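Side-chain contacts in type II restriction enzyme MspI (Moraxella sp., PDB 1SA3), which recognises the double-stranded DNA sequence 5'-CCGG-3' and cleaves it after the first cytosine, leaving fragments with 5'-phosphate ends: residues L72-D75 against N76-D79; K220-D223 against D224-D228. All coordinates share one frame; numbering follows the deposited sequence.

How the contacts relate
Both contacts are local arrangements at points where the chain enters or leaves the same five-stranded mixed sheet. Contact 1 is a tight turn that delivers the chain into strand 77-84, and contact 2 is the N-terminal cap of helix 222-234, directly after strand 213-221; these are the two outermost strands of the sheet within this chain. Their centres lie about 23 Å apart, and their nearest atoms, about 9 Å apart, do not touch. Neither contact supplies a ligand to the bound sodium ion, which is held by E35, D84 and D99, although D84 lies at the far end of the strand that contact 1 leads into. The nearest atoms of contacts 1 and 2 are about 23 Å and 12 Å from the DNA.

Contact 1. Residues L72-D75 against N76-D79; sequences LDLD and NIID
The side chains of D73 and N76 lie side by side on a short 3-10 turn, pointing the same way. The carboxylate and amide planes stand 84° apart, and D73 OD2 stays 3.7 Å from N76 ND2, so the two groups are neighbours without a direct bond. N76 ND2 instead donates to a water at 2.8 Å, and the same water accepts from D73 N at 2.9 Å. In N76, CG lies beside the backbone N (chi1 -64°), which folds the amide back over the turn to meet this water; a short, polar asparagine suits such an exposed bend. Two backbone bonds close the turn, N76 N to D73 O at 2.9 Å and I77 N to L74 O at 3.0 Å. On the inner side I77 CD1 reaches back to L74, 3.9 Å from its CA and 4.3 Å from its CD1. These branched apolar chains suit a side that packs inward: both lean on L67 of helix 57-69, L74 also touches L48 of helix 45-51, and I77 touches F104 of strand 100-106. Beyond the turn, I78 and D79 both pair with T105, a classic beta bulge early in strand 77-84.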
loop_
_atom_site.group_PDB
_atom_site.type_symbol
_atom_site.label_atom_id
_atom_site.label_comp_id
_atom_site.label_asym_id
_atom_site.label_seq_id
_atom_site.Cartn_x
_atom_site.Cartn_y
_atom_site.Cartn_z
ATOM N N LEU E 72 10.134 14.469 -8.169
ATOM C CA LEU E 72 10.808 15.543 -7.451
ATOM C C LEU E 72 12.313 15.397 -7.600
ATOM O O LEU E 72 12.846 14.290 -7.518
ATOM C CB LEU E 72 10.492 15.494 -5.954
ATOM C CG LEU E 72 9.149 15.970 -5.409
ATOM C CD1 LEU E 72 8.813 15.145 -4.187
ATOM C CD2 LEU E 72 9.215 17.456 -5.045
ATOM N N ASP E 73 12.999 16.517 -7.797
ATOM C CA ASP E 73 14.450 16.502 -7.924
ATOM C C ASP E 73 15.068 16.835 -6.572
ATOM O O ASP E 73 14.673 17.798 -5.916
ATOM C CB ASP E 73 14.898 17.518 -8.973
ATOM C CG ASP E 73 14.393 17.175 -10.360
ATOM O OD1 ASP E 73 14.762 16.095 -10.878
ATOM O OD2 ASP E 73 13.622 17.980 -10.924
ATOM N N LEU E 74 16.031 16.023 -6.152
ATOM C CA LEU E 74 16.700 16.229 -4.875
ATOM C C LEU E 74 17.208 17.659 -4.723
ATOM O O LEU E 74 17.078 18.262 -3.659
ATOM C CB LEU E 74 17.870 15.250 -4.749
ATOM C CG LEU E 74 18.708 15.316 -3.468
ATOM C CD1 LEU E 74 17.817 15.150 -2.249
ATOM C CD2 LEU E 74 19.777 14.225 -3.512
ATOM N N ASP E 75 17.777 18.212 -5.789
ATOM C CA ASP E 75 18.313 19.567 -5.714
ATOM C C ASP E 75 17.287 20.665 -5.467
ATOM O O ASP E 75 17.649 21.779 -5.104
ATOM C CB ASP E 75 19.113 19.899 -6.976
ATOM C CG ASP E 75 20.390 19.098 -7.083
ATOM O OD1 ASP E 75 20.993 18.795 -6.029
ATOM O OD2 ASP E 75 20.800 18.782 -8.221
ATOM N N ASN E 76 16.006 20.365 -5.650
ATOM C CA ASN E 76 14.983 21.375 -5.436
ATOM C C ASN E 76 14.452 21.319 -4.005
ATOM O O ASN E 76 13.687 22.184 -3.577
ATOM C CB ASN E 76 13.827 21.191 -6.440
ATOM C CG ASN E 76 14.262 21.395 -7.893
ATOM O OD1 ASN E 76 15.358 21.882 -8.162
ATOM N ND2 ASN E 76 13.389 21.031 -8.837
ATOM N N ILE E 77 14.865 20.295 -3.262
ATOM C CA ILE E 77 14.418 20.129 -1.885
ATOM C C ILE E 77 15.294 20.926 -0.922
ATOM O O ILE E 77 16.505 20.717 -0.851
ATOM C CB ILE E 77 14.442 18.638 -1.493
ATOM C CG1 ILE E 77 13.535 17.846 -2.444
ATOM C CG2 ILE E 77 13.982 18.467 -0.048
ATOM C CD1 ILE E 77 13.711 16.349 -2.369
ATOM N N ILE E 78 14.672 21.835 -0.181
ATOM C CA ILE E 78 15.386 22.671 0.769
ATOM C C ILE E 78 15.340 22.095 2.175
ATOM O O ILE E 78 16.261 22.287 2.961
ATOM C CB ILE E 78 14.804 24.105 0.798
ATOM C CG1 ILE E 78 14.866 24.718 -0.605
ATOM C CG2 ILE E 78 15.560 24.962 1.795
ATOM C CD1 ILE E 78 16.241 24.690 -1.253
ATOM N N ASP E 79 14.260 21.393 2.499
ATOM C CA ASP E 79 14.137 20.792 3.815
ATOM C C ASP E 79 13.199 19.601 3.759
ATOM O O ASP E 79 12.341 19.510 2.878
ATOM C CB ASP E 79 13.624 21.817 4.826
ATOM C CG ASP E 79 13.814 21.360 6.263
ATOM O OD1 ASP E 79 14.715 20.534 6.512
ATOM O OD2 ASP E 79 13.075 21.836 7.144
HETATM O O HOH W 1 11.629 19.009 -8.220
#

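Contact 2. Residues K220-D223 against D224-D228; sequences KNID and DYVSD
N221 and D224 cross obliquely, with their amide and carboxylate planes 51° apart, at the start of helix 222-234, where N221 is the N-cap. With chi1 at 55°, N221 CG sits between its own backbone N and carbonyl carbon, and OD1 is carried over the first turn to accept from D224 N at 2.7 Å. The bond is nearly straight (171° at the hydrogen). Asparagine suits the N-cap because its short amide can stand in for the carbonyl that a preceding helical turn would have supplied. At the other end of the amide, N221 ND2 makes a weak bond to D224 OD2 at 3.2 Å and also donates to A69 O, so both ends are engaged. D224 OD2 also accepts from a water that itself accepts from N221 N, tying the carboxylate back to the strand end.

K220 comes at D228 from the opposite direction. Its chain bends at chi2 and runs past D224 CB, crossing that side chain at about a right angle, before K220 NZ forms a salt bridge with D228 OD2 at 2.9 Å, weak as a hydrogen bond. A lysine is long enough to span from the strand to the second helical turn. On the buried side I222 CG2 meets V226 CG2 at 4.1 Å, one turn along, while I222 and Y225 lie against helix 179-188 and strand 203-210. D223 turns its carboxylate to R184 and K193. Acidic residues in the first turn probably interact favourably with the helix dipole, and the whole is a classic asparagine N-cap at a strand-to-helix junction.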
loop_
_atom_site.group_PDB
_atom_site.type_symbol
_atom_site.label_atom_id
_atom_site.label_comp_id
_atom_site.label_asym_id
_atom_site.label_seq_id
_atom_site.Cartn_x
_atom_site.Cartn_y
_atom_site.Cartn_z
ATOM N N LYS E 220 5.346 3.110 -5.591
ATOM C CA LYS E 220 4.470 3.586 -6.655
ATOM C C LYS E 220 3.517 4.693 -6.218
ATOM O O LYS E 220 2.969 4.624 -5.123
ATOM C CB LYS E 220 3.620 2.422 -7.161
ATOM C CG LYS E 220 4.388 1.285 -7.812
ATOM C CD LYS E 220 4.690 1.567 -9.275
ATOM C CE LYS E 220 5.242 0.319 -9.960
ATOM N NZ LYS E 220 5.434 0.497 -11.432
ATOM N N ASN E 221 3.330 5.720 -7.054
ATOM C CA ASN E 221 2.330 6.736 -6.722
ATOM C C ASN E 221 0.999 6.040 -7.071
ATOM O O ASN E 221 0.995 5.006 -7.763
ATOM C CB ASN E 221 2.521 8.036 -7.536
ATOM C CG ASN E 221 2.532 7.809 -9.045
ATOM O OD1 ASN E 221 1.601 7.239 -9.611
ATOM N ND2 ASN E 221 3.590 8.271 -9.700
ATOM N N ILE E 222 -0.122 6.582 -6.608
ATOM C CA ILE E 222 -1.405 5.933 -6.854
ATOM C C ILE E 222 -1.754 5.773 -8.331
ATOM O O ILE E 222 -2.228 4.713 -8.737
ATOM C CB ILE E 222 -2.552 6.661 -6.115
ATOM C CG1 ILE E 222 -2.206 6.797 -4.628
ATOM C CG2 ILE E 222 -3.848 5.874 -6.249
ATOM C CD1 ILE E 222 -1.856 5.472 -3.942
ATOM N N ASP E 223 -1.525 6.809 -9.136
ATOM C CA ASP E 223 -1.831 6.714 -10.564
ATOM C C ASP E 223 -1.157 5.505 -11.202
ATOM O O ASP E 223 -1.808 4.718 -11.889
ATOM C CB ASP E 223 -1.394 7.982 -11.313
ATOM C CG ASP E 223 -2.353 9.142 -11.118
ATOM O OD1 ASP E 223 -3.408 8.955 -10.472
ATOM O OD2 ASP E 223 -2.046 10.244 -11.616
ATOM N N ASP E 224 0.147 5.353 -10.972
ATOM C CA ASP E 224 0.889 4.238 -11.551
ATOM C C ASP E 224 0.448 2.887 -11.018
ATOM O O ASP E 224 0.378 1.905 -11.770
ATOM C CB ASP E 224 2.389 4.412 -11.324
ATOM C CG ASP E 224 2.955 5.593 -12.082
ATOM O OD1 ASP E 224 2.249 6.135 -12.952
ATOM O OD2 ASP E 224 4.106 5.981 -11.817
ATOM N N TYR E 225 0.149 2.822 -9.725
ATOM C CA TYR E 225 -0.291 1.563 -9.140
ATOM C C TYR E 225 -1.581 1.126 -9.836
ATOM O O TYR E 225 -1.732 -0.036 -10.222
ATOM C CB TYR E 225 -0.551 1.725 -7.641
ATOM C CG TYR E 225 -1.082 0.468 -6.985
ATOM C CD1 TYR E 225 -0.218 -0.565 -6.601
ATOM C CD2 TYR E 225 -2.452 0.302 -6.758
ATOM C CE1 TYR E 225 -0.704 -1.729 -6.003
ATOM C CE2 TYR E 225 -2.946 -0.860 -6.161
ATOM C CZ TYR E 225 -2.069 -1.870 -5.787
ATOM O OH TYR E 225 -2.556 -3.011 -5.181
ATOM N N VAL E 226 -2.509 2.068 -9.989
ATOM C CA VAL E 226 -3.785 1.780 -10.642
ATOM C C VAL E 226 -3.548 1.291 -12.073
ATOM O O VAL E 226 -4.107 0.282 -12.491
ATOM C CB VAL E 226 -4.696 3.032 -10.666
ATOM C CG1 VAL E 226 -5.939 2.772 -11.531
ATOM C CG2 VAL E 226 -5.116 3.394 -9.245
ATOM N N SER E 227 -2.713 2.008 -12.819
ATOM C CA SER E 227 -2.407 1.611 -14.192
ATOM C C SER E 227 -1.862 0.193 -14.225
ATOM O O SER E 227 -2.247 -0.603 -15.083
ATOM C CB SER E 227 -1.382 2.560 -14.814
ATOM O OG SER E 227 -1.914 3.869 -14.931
ATOM N N ASP E 228 -0.965 -0.127 -13.295
ATOM C CA ASP E 228 -0.384 -1.465 -13.245
ATOM C C ASP E 228 -1.450 -2.532 -13.010
ATOM O O ASP E 228 -1.459 -3.560 -13.685
ATOM C CB ASP E 228 0.677 -1.567 -12.143
ATOM C CG ASP E 228 1.912 -0.723 -12.432
ATOM O OD1 ASP E 228 2.126 -0.340 -13.601
ATOM O OD2 ASP E 228 2.675 -0.456 -11.483
HETATM O O HOH W 2 5.115 5.480 -9.203
HETATM O O HOH W 3 -3.875 5.438 -13.533
#